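Local coordinates for protein orotidine 5'-phosphate decarboxylase (Pyrococcus horikoshii, PDB 2CZD) that probably catalyses the decarboxylation of orotidine 5'-monophosphate to UMP, the last step of de novo UMP synthesis, working as a homodimer, at residues Met27-Trp32 / Tyr81-Thr86; Ile54-Lys59 / Arg72-Ala77. All coordinates share one frame; numbering follows the deposited sequence.

Contact 1 of 2, residues Met27-Trp32 / Tyr81-Thr86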
ATOM      1  N   MET B  27       0.393 -10.300 -19.721  1.00 10.36           N
ATOM      2  CA  MET B  27       1.016  -9.358 -18.790  1.00 12.37           C
ATOM      3  C   MET B  27       1.686 -10.094 -17.649  1.00  9.02           C
ATOM      4  O   MET B  27       1.350 -11.235 -17.355  1.00 10.10           O
ATOM      5  CB  MET B  27      -0.032  -8.416 -18.190  1.00 15.73           C
ATOM      6  CG  MET B  27      -0.769  -7.590 -19.224  1.00 19.46           C
ATOM      7  SD  MET B  27      -1.764  -6.336 -18.426  1.00 21.14           S
ATOM      8  CE  MET B  27      -2.947  -5.924 -19.749  1.00 14.97           C
ATOM      9  N   ILE B  28       2.625  -9.408 -17.003  1.00  9.50           N
ATOM     10  CA  ILE B  28       3.323  -9.925 -15.841  1.00 10.39           C
ATOM     11  C   ILE B  28       2.903  -8.995 -14.712  1.00 11.34           C
ATOM     12  O   ILE B  28       2.909  -7.768 -14.877  1.00 12.05           O
ATOM     13  CB  ILE B  28       4.846  -9.821 -16.001  1.00 12.43           C
ATOM     14  CG1 ILE B  28       5.297 -10.698 -17.172  1.00 15.74           C
ATOM     15  CG2 ILE B  28       5.532 -10.223 -14.708  1.00 18.01           C
ATOM     16  CD1 ILE B  28       6.731 -10.420 -17.616  1.00 13.86           C
ATOM     17  N   LYS B  29       2.508  -9.570 -13.589  1.00  8.65           N
ATOM     18  CA  LYS B  29       2.120  -8.771 -12.427  1.00  8.59           C
ATOM     19  C   LYS B  29       3.179  -8.929 -11.329  1.00 11.01           C
ATOM     20  O   LYS B  29       3.552 -10.054 -10.957  1.00  9.47           O
ATOM     21  CB  LYS B  29       0.746  -9.222 -11.902  1.00  8.55           C
ATOM     22  CG  LYS B  29       0.257  -8.425 -10.676  1.00  7.83           C
ATOM     23  CD  LYS B  29      -1.150  -8.881 -10.301  1.00  7.51           C
ATOM     24  CE  LYS B  29      -1.150 -10.217  -9.533  1.00  9.48           C
ATOM     25  NZ  LYS B  29      -0.494 -10.092  -8.193  1.00 11.35           N
ATOM     26  N   VAL B  30       3.671  -7.807 -10.817  1.00  8.75           N
ATOM     27  CA  VAL B  30       4.678  -7.842  -9.763  1.00  8.52           C
ATOM     28  C   VAL B  30       4.098  -7.212  -8.499  1.00 11.04           C
ATOM     29  O   VAL B  30       3.186  -6.388  -8.570  1.00 11.74           O
ATOM     30  CB  VAL B  30       5.977  -7.104 -10.180  1.00 12.22           C
ATOM     31  CG1 VAL B  30       6.561  -7.757 -11.444  1.00 13.95           C
ATOM     32  CG2 VAL B  30       5.696  -5.624 -10.416  1.00 12.95           C
ATOM     33  N   ASN B  31       4.611  -7.607  -7.342  1.00 11.91           N
ATOM     34  CA  ASN B  31       4.092  -7.058  -6.086  1.00 12.29           C
ATOM     35  C   ASN B  31       5.165  -6.366  -5.242  1.00 10.53           C
ATOM     36  O   ASN B  31       6.316  -6.273  -5.656  1.00 10.77           O
ATOM     37  CB  ASN B  31       3.407  -8.165  -5.281  1.00 12.85           C
ATOM     38  CG  ASN B  31       4.336  -9.319  -4.958  1.00 13.37           C
ATOM     39  OD1 ASN B  31       5.550  -9.206  -5.067  1.00 15.23           O
ATOM     40  ND2 ASN B  31       3.761 -10.432  -4.528  1.00 16.74           N
ATOM     41  N   TRP B  32       4.787  -5.837  -4.080  1.00  9.43           N
ATOM     42  CA  TRP B  32       5.781  -5.174  -3.239  1.00  9.42           C
ATOM     43  C   TRP B  32       6.925  -6.114  -2.798  1.00 10.21           C
ATOM     44  O   TRP B  32       8.087  -5.717  -2.805  1.00 10.66           O
ATOM     45  CB  TRP B  32       5.114  -4.528  -2.002  1.00  8.79           C
ATOM     46  CG  TRP B  32       4.417  -3.189  -2.250  1.00 10.99           C
ATOM     47  CD1 TRP B  32       3.125  -2.878  -1.924  1.00 12.81           C
ATOM     48  CD2 TRP B  32       5.008  -1.972  -2.732  1.00 11.65           C
ATOM     49  NE1 TRP B  32       2.878  -1.547  -2.165  1.00 13.96           N
ATOM     50  CE2 TRP B  32       4.012  -0.963  -2.658  1.00 12.12           C
ATOM     51  CE3 TRP B  32       6.276  -1.632  -3.211  1.00 10.91           C
ATOM     52  CZ2 TRP B  32       4.248   0.357  -3.040  1.00 13.83           C
ATOM     53  CZ3 TRP B  32       6.517  -0.299  -3.598  1.00 14.27           C
ATOM     54  CH2 TRP B  32       5.498   0.675  -3.504  1.00 14.13           C
ATOM     55  N   TYR B  81       0.753  -0.589 -15.788  1.00 10.26           N
ATOM     56  CA  TYR B  81      -0.474  -0.393 -15.005  1.00 10.29           C
ATOM     57  C   TYR B  81      -0.149  -0.469 -13.533  1.00  9.51           C
ATOM     58  O   TYR B  81       0.735  -1.215 -13.128  1.00 11.42           O
ATOM     59  CB  TYR B  81      -1.533  -1.487 -15.262  1.00 10.93           C
ATOM     60  CG  TYR B  81      -1.826  -1.770 -16.706  1.00  9.95           C
ATOM     61  CD1 TYR B  81      -1.025  -2.656 -17.427  1.00 12.48           C
ATOM     62  CD2 TYR B  81      -2.870  -1.126 -17.365  1.00 12.45           C
ATOM     63  CE1 TYR B  81      -1.261  -2.894 -18.782  1.00 12.25           C
ATOM     64  CE2 TYR B  81      -3.113  -1.355 -18.732  1.00 12.71           C
ATOM     65  CZ  TYR B  81      -2.296  -2.236 -19.422  1.00 17.15           C
ATOM     66  OH  TYR B  81      -2.489  -2.415 -20.776  1.00 17.50           O
ATOM     67  N   VAL B  82      -0.883   0.293 -12.722  1.00  8.01           N
ATOM     68  CA  VAL B  82      -0.692   0.223 -11.283  1.00  6.91           C
ATOM     69  C   VAL B  82      -2.050  -0.073 -10.669  1.00  8.98           C
ATOM     70  O   VAL B  82      -3.052   0.558 -11.038  1.00  9.45           O
ATOM     71  CB  VAL B  82      -0.176   1.580 -10.698  1.00  8.12           C
ATOM     72  CG1 VAL B  82      -0.263   1.560  -9.181  1.00  9.84           C
ATOM     73  CG2 VAL B  82       1.279   1.818 -11.122  1.00 10.43           C
ATOM     74  N   ILE B  83      -2.089  -1.060  -9.766  1.00  7.74           N
ATOM     75  CA  ILE B  83      -3.328  -1.385  -9.048  1.00  6.65           C
ATOM     76  C   ILE B  83      -3.461  -0.437  -7.852  1.00  7.83           C
ATOM     77  O   ILE B  83      -2.541  -0.304  -7.034  1.00  8.16           O
ATOM     78  CB  ILE B  83      -3.329  -2.854  -8.585  1.00  7.09           C
ATOM     79  CG1 ILE B  83      -3.349  -3.742  -9.829  1.00  7.24           C
ATOM     80  CG2 ILE B  83      -4.564  -3.160  -7.692  1.00 10.58           C
ATOM     81  CD1 ILE B  83      -3.298  -5.266  -9.554  1.00  8.85           C
ATOM     82  N   VAL B  84      -4.619   0.213  -7.753  1.00  7.12           N
ATOM     83  CA  VAL B  84      -4.873   1.183  -6.697  1.00  8.73           C
ATOM     84  C   VAL B  84      -6.193   0.897  -6.009  1.00  8.56           C
ATOM     85  O   VAL B  84      -7.134   0.381  -6.630  1.00  9.26           O
ATOM     86  CB  VAL B  84      -4.932   2.619  -7.282  1.00  9.68           C
ATOM     87  CG1 VAL B  84      -3.635   2.953  -7.977  1.00 15.16           C
ATOM     88  CG2 VAL B  84      -6.111   2.726  -8.251  1.00 11.77           C
ATOM     89  N   HIS B  85      -6.263   1.193  -4.718  1.00  7.59           N
ATOM     90  CA  HIS B  85      -7.523   1.010  -3.985  1.00  6.13           C
ATOM     91  C   HIS B  85      -8.467   2.157  -4.324  1.00  8.35           C
ATOM     92  O   HIS B  85      -8.036   3.236  -4.739  1.00  9.93           O
ATOM     93  CB  HIS B  85      -7.293   1.053  -2.470  1.00  6.23           C
ATOM     94  CG  HIS B  85      -7.084  -0.292  -1.848  1.00  7.55           C
ATOM     95  ND1 HIS B  85      -8.091  -1.225  -1.737  1.00  7.42           N
ATOM     96  CD2 HIS B  85      -5.981  -0.852  -1.286  1.00  8.35           C
ATOM     97  CE1 HIS B  85      -7.622  -2.304  -1.134  1.00  7.48           C
ATOM     98  NE2 HIS B  85      -6.341  -2.104  -0.849  1.00  8.16           N
ATOM     99  N   THR B  86      -9.754   1.888  -4.137  1.00  7.78           N
ATOM    100  CA  THR B  86     -10.817   2.866  -4.348  1.00  6.96           C
ATOM    101  C   THR B  86     -11.167   3.541  -3.015  1.00  8.18           C
ATOM    102  O   THR B  86     -11.559   4.708  -2.994  1.00  8.84           O
ATOM    103  CB  THR B  86     -12.106   2.171  -4.857  1.00  8.27           C
ATOM    104  OG1 THR B  86     -11.798   1.458  -6.058  1.00  8.29           O
ATOM    105  CG2 THR B  86     -13.193   3.178  -5.189  1.00 11.88           C
TER
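Met27 lays its thioether against the ring of Tyr81, the sulfur-aromatic contact that makes up most of this interface. SD lies 3.5 Å from Tyr81 CE1 and approaches the ring obliquely, 47° off the normal and 4.3 Å from the centroid. CE carries on past the same corner, 3.6 Å from Tyr81 CE1 and 3.7 Å from Tyr81 OH. Met27 CG sits beside its own backbone N, anti to the carbonyl carbon (chi1 -60°), and the chain runs on extended, crossing the tyrosine side chain at about a right angle. The phenol oxygen itself is hydrogen-bonded to Glu53, and Phe134 meets the ring as well. Replacing Tyr81 with alanine is likely to open a gap beside the Met27 thioether, set its methyl end free to turn and leave Glu53 without this hydrogen bond. Two residues on, Lys29 also points into the TIM barrel. Strands 27-31 and 81-85 are not neighbours in this closed sheet; strand 53-60 runs between them, and their nearest CA atoms, Lys29 and Tyr81, are 9.1 Å apart. Side chains alone therefore bridge the gap, with Ile55 of the middle strand touching both Met27 and Ile83. The extended first part of the lysine chain brings CD to 4.3 Å from Ile83 CD1; a turn at chi3 (78°) and another at the chain's end then swing NZ round to a salt bridge with Asp57. Just before helix 32-38, Asn31 takes the N-cap position, its OD1 accepting from Leu34 N, and the Trp32 ring stacks on Trp32 of the second subunit.

Contact 2 of 2, residues Ile54-Lys59 / Arg72-Ala77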
ATOM      1  N   ILE B  54       3.623  -4.827 -17.951  1.00 10.48           N
ATOM      2  CA  ILE B  54       3.729  -5.052 -16.512  1.00  8.51           C
ATOM      3  C   ILE B  54       2.683  -4.361 -15.662  1.00  7.21           C
ATOM      4  O   ILE B  54       2.397  -3.174 -15.845  1.00  9.82           O
ATOM      5  CB  ILE B  54       5.129  -4.606 -16.003  1.00  8.50           C
ATOM      6  CG1 ILE B  54       6.215  -5.441 -16.693  1.00 11.48           C
ATOM      7  CG2 ILE B  54       5.227  -4.765 -14.490  1.00 11.73           C
ATOM      8  CD1 ILE B  54       7.614  -4.924 -16.442  1.00 15.56           C
ATOM      9  N   ILE B  55       2.082  -5.131 -14.765  1.00  7.85           N
ATOM     10  CA  ILE B  55       1.135  -4.586 -13.807  1.00  7.16           C
ATOM     11  C   ILE B  55       1.841  -4.552 -12.451  1.00  7.10           C
ATOM     12  O   ILE B  55       2.367  -5.572 -11.997  1.00  8.81           O
ATOM     13  CB  ILE B  55      -0.110  -5.474 -13.631  1.00  7.34           C
ATOM     14  CG1 ILE B  55      -0.910  -5.524 -14.922  1.00 10.04           C
ATOM     15  CG2 ILE B  55      -1.010  -4.905 -12.490  1.00 10.04           C
ATOM     16  CD1 ILE B  55      -1.970  -6.666 -14.929  1.00 11.11           C
ATOM     17  N   ALA B  56       1.857  -3.392 -11.795  1.00  7.57           N
ATOM     18  CA  ALA B  56       2.450  -3.288 -10.460  1.00  7.40           C
ATOM     19  C   ALA B  56       1.284  -3.367  -9.469  1.00  7.31           C
ATOM     20  O   ALA B  56       0.494  -2.413  -9.341  1.00  8.84           O
ATOM     21  CB  ALA B  56       3.217  -1.963 -10.307  1.00  9.88           C
ATOM     22  N   ASP B  57       1.166  -4.524  -8.819  1.00  7.88           N
ATOM     23  CA  ASP B  57       0.090  -4.820  -7.874  1.00  6.93           C
ATOM     24  C   ASP B  57       0.492  -4.220  -6.536  1.00  8.94           C
ATOM     25  O   ASP B  57       0.922  -4.926  -5.616  1.00  9.97           O
ATOM     26  CB  ASP B  57      -0.092  -6.344  -7.759  1.00  9.34           C
ATOM     27  CG  ASP B  57      -1.322  -6.727  -6.963  1.00 12.54           C
ATOM     28  OD1 ASP B  57      -1.927  -5.833  -6.342  1.00 10.30           O
ATOM     29  OD2 ASP B  57      -1.680  -7.924  -6.938  1.00 15.11           O
ATOM     30  N   LEU B  58       0.367  -2.902  -6.454  1.00  8.08           N
ATOM     31  CA  LEU B  58       0.740  -2.199  -5.221  1.00  9.95           C
ATOM     32  C   LEU B  58      -0.429  -1.928  -4.279  1.00  9.38           C
ATOM     33  O   LEU B  58      -0.216  -1.767  -3.075  1.00 10.41           O
ATOM     34  CB  LEU B  58       1.408  -0.872  -5.562  1.00 11.35           C
ATOM     35  CG  LEU B  58       2.498  -0.947  -6.631  1.00 12.39           C
ATOM     36  CD1 LEU B  58       3.123   0.446  -6.800  1.00 14.86           C
ATOM     37  CD2 LEU B  58       3.552  -1.969  -6.233  1.00 12.40           C
ATOM     38  N   LYS B  59      -1.649  -1.902  -4.821  1.00  7.95           N
ATOM     39  CA  LYS B  59      -2.864  -1.588  -4.046  1.00  8.50           C
ATOM     40  C   LYS B  59      -2.607  -0.303  -3.271  1.00  8.20           C
ATOM     41  O   LYS B  59      -2.779  -0.230  -2.045  1.00  9.35           O
ATOM     42  CB  LYS B  59      -3.252  -2.736  -3.114  1.00 11.30           C
ATOM     43  CG  LYS B  59      -3.661  -3.991  -3.883  1.00  8.77           C
ATOM     44  CD  LYS B  59      -4.340  -5.033  -2.988  1.00 12.08           C
ATOM     45  CE  LYS B  59      -4.697  -6.329  -3.742  1.00 11.96           C
ATOM     46  NZ  LYS B  59      -3.477  -7.061  -4.232  1.00 13.47           N
ATOM     47  N   ARG B  72       4.939   7.773 -10.001  1.00 10.30           N
ATOM     48  CA  ARG B  72       5.969   8.353 -10.847  1.00  9.94           C
ATOM     49  C   ARG B  72       7.180   7.434 -10.921  1.00 10.49           C
ATOM     50  O   ARG B  72       7.695   7.189 -12.007  1.00 12.10           O
ATOM     51  CB  ARG B  72       6.375   9.727 -10.301  1.00 12.60           C
ATOM     52  CG  ARG B  72       7.391  10.482 -11.137  1.00 20.58           C
ATOM     53  CD  ARG B  72       7.373  11.955 -10.734  1.00 22.51           C
ATOM     54  NE  ARG B  72       8.696  12.564 -10.780  1.00 34.58           N
ATOM     55  CZ  ARG B  72       9.352  12.861 -11.896  1.00 34.98           C
ATOM     56  NH1 ARG B  72       8.805  12.611 -13.083  1.00 39.89           N
ATOM     57  NH2 ARG B  72      10.561  13.412 -11.825  1.00 36.34           N
ATOM     58  N   LYS B  73       7.632   6.927  -9.773  1.00  9.34           N
ATOM     59  CA  LYS B  73       8.787   6.026  -9.733  1.00 11.69           C
ATOM     60  C   LYS B  73       8.519   4.672 -10.415  1.00 11.34           C
ATOM     61  O   LYS B  73       9.349   4.165 -11.176  1.00 12.74           O
ATOM     62  CB  LYS B  73       9.176   5.773  -8.274  1.00 11.19           C
ATOM     63  CG  LYS B  73      10.435   4.964  -8.068  1.00 13.83           C
ATOM     64  CD  LYS B  73      11.667   5.824  -8.358  1.00 17.97           C
ATOM     65  CE  LYS B  73      12.953   5.086  -7.983  1.00 20.25           C
ATOM     66  NZ  LYS B  73      14.132   5.948  -8.326  1.00 20.91           N
ATOM     67  N   VAL B  74       7.357   4.086 -10.136  1.00 10.43           N
ATOM     68  CA  VAL B  74       7.008   2.777 -10.678  1.00  9.04           C
ATOM     69  C   VAL B  74       6.667   2.805 -12.175  1.00  9.21           C
ATOM     70  O   VAL B  74       7.138   1.942 -12.921  1.00  9.70           O
ATOM     71  CB  VAL B  74       5.863   2.175  -9.818  1.00 11.95           C
ATOM     72  CG1 VAL B  74       5.392   0.859 -10.377  1.00 13.60           C
ATOM     73  CG2 VAL B  74       6.381   1.956  -8.403  1.00 12.48           C
ATOM     74  N   PHE B  75       5.874   3.771 -12.632  1.00  8.64           N
ATOM     75  CA  PHE B  75       5.605   3.866 -14.078  1.00  9.28           C
ATOM     76  C   PHE B  75       6.944   4.213 -14.725  1.00 12.22           C
ATOM     77  O   PHE B  75       7.261   3.750 -15.827  1.00 13.23           O
ATOM     78  CB  PHE B  75       4.602   4.977 -14.394  1.00  9.53           C
ATOM     79  CG  PHE B  75       3.162   4.606 -14.101  1.00  8.59           C
ATOM     80  CD1 PHE B  75       2.580   3.471 -14.674  1.00 10.45           C
ATOM     81  CD2 PHE B  75       2.372   5.429 -13.312  1.00  9.44           C
ATOM     82  CE1 PHE B  75       1.217   3.175 -14.459  1.00 10.94           C
ATOM     83  CE2 PHE B  75       1.028   5.142 -13.092  1.00  9.42           C
ATOM     84  CZ  PHE B  75       0.446   4.015 -13.666  1.00 10.02           C
ATOM     85  N   GLY B  76       7.729   5.022 -14.016  1.00 11.73           N
ATOM     86  CA  GLY B  76       9.044   5.425 -14.495  1.00 13.84           C
ATOM     87  C   GLY B  76       9.995   4.262 -14.745  1.00 16.53           C
ATOM     88  O   GLY B  76      10.811   4.287 -15.675  1.00 15.01           O
ATOM     89  N   ALA B  77       9.874   3.228 -13.922  1.00 11.09           N
ATOM     90  CA  ALA B  77      10.713   2.039 -14.037  1.00 10.70           C
ATOM     91  C   ALA B  77      10.226   1.089 -15.123  1.00 13.73           C
ATOM     92  O   ALA B  77      10.916   0.129 -15.459  1.00 13.50           O
ATOM     93  CB  ALA B  77      10.772   1.315 -12.684  1.00 11.90           C
TER
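Val74 presses both of its methyls onto strand 53-60, one on each of two alternate residues. CG1, anti to the valine's backbone N (chi1 176°), comes within 3.6 Å of Ala56 CB, where the small alanine lets the helix approach closely: the CA atoms of Ala56 and Val74 are 7.6 Å apart. CG2 meets Leu58 CD1 tip to tip at 3.9 Å, a slightly looser touch. Ile43 of helix 41-50 and Ala79 pack against the same valine, and the three touching residues are all buried. The far side of the helix is open: Arg72, Lys73 and Gly76 are exposed to solvent. Across the strand, Asp57 and Lys59 turn into the barrel instead. There Lys59 NZ forms a salt bridge with Asp57 OD1 at 2.9 Å, meeting the carboxylate on its syn side and 20° out of its plane, and also pairs with Asp62 of the second subunit. One strand thus gives an apolar outer face to the helix and a charged inner face to the substrate site, the division of labour of a beta-alpha-beta unit in a TIM barrel, here carrying the Asp-x-Lys-x-x-Asp signature of OMP decarboxylases.

Strand 53-60 is common ground: it supplies one side of contact 2 and is the middle strand spanned by contact 1, whose centre is about 7 Å from that of contact 2. Probable backbone hydrogen bonds from Ile55 N to Ile28 O and from Asp57 N to Val30 O, both 2.8 Å, fix strand 27-31 alongside it. Contact 1 lies inside the barrel; contact 2 packs a helix on its outer face. Their segments share the active site through Lys29 of contact 1 and Asp57 and Lys59, the proton donor, of contact 2's strand. With Lys29 NZ 2.8 Å from Asp57 OD2, and Asp62 of the second subunit added, these residues form the alternating Lys-Asp-Lys-Asp array known from OMP decarboxylases.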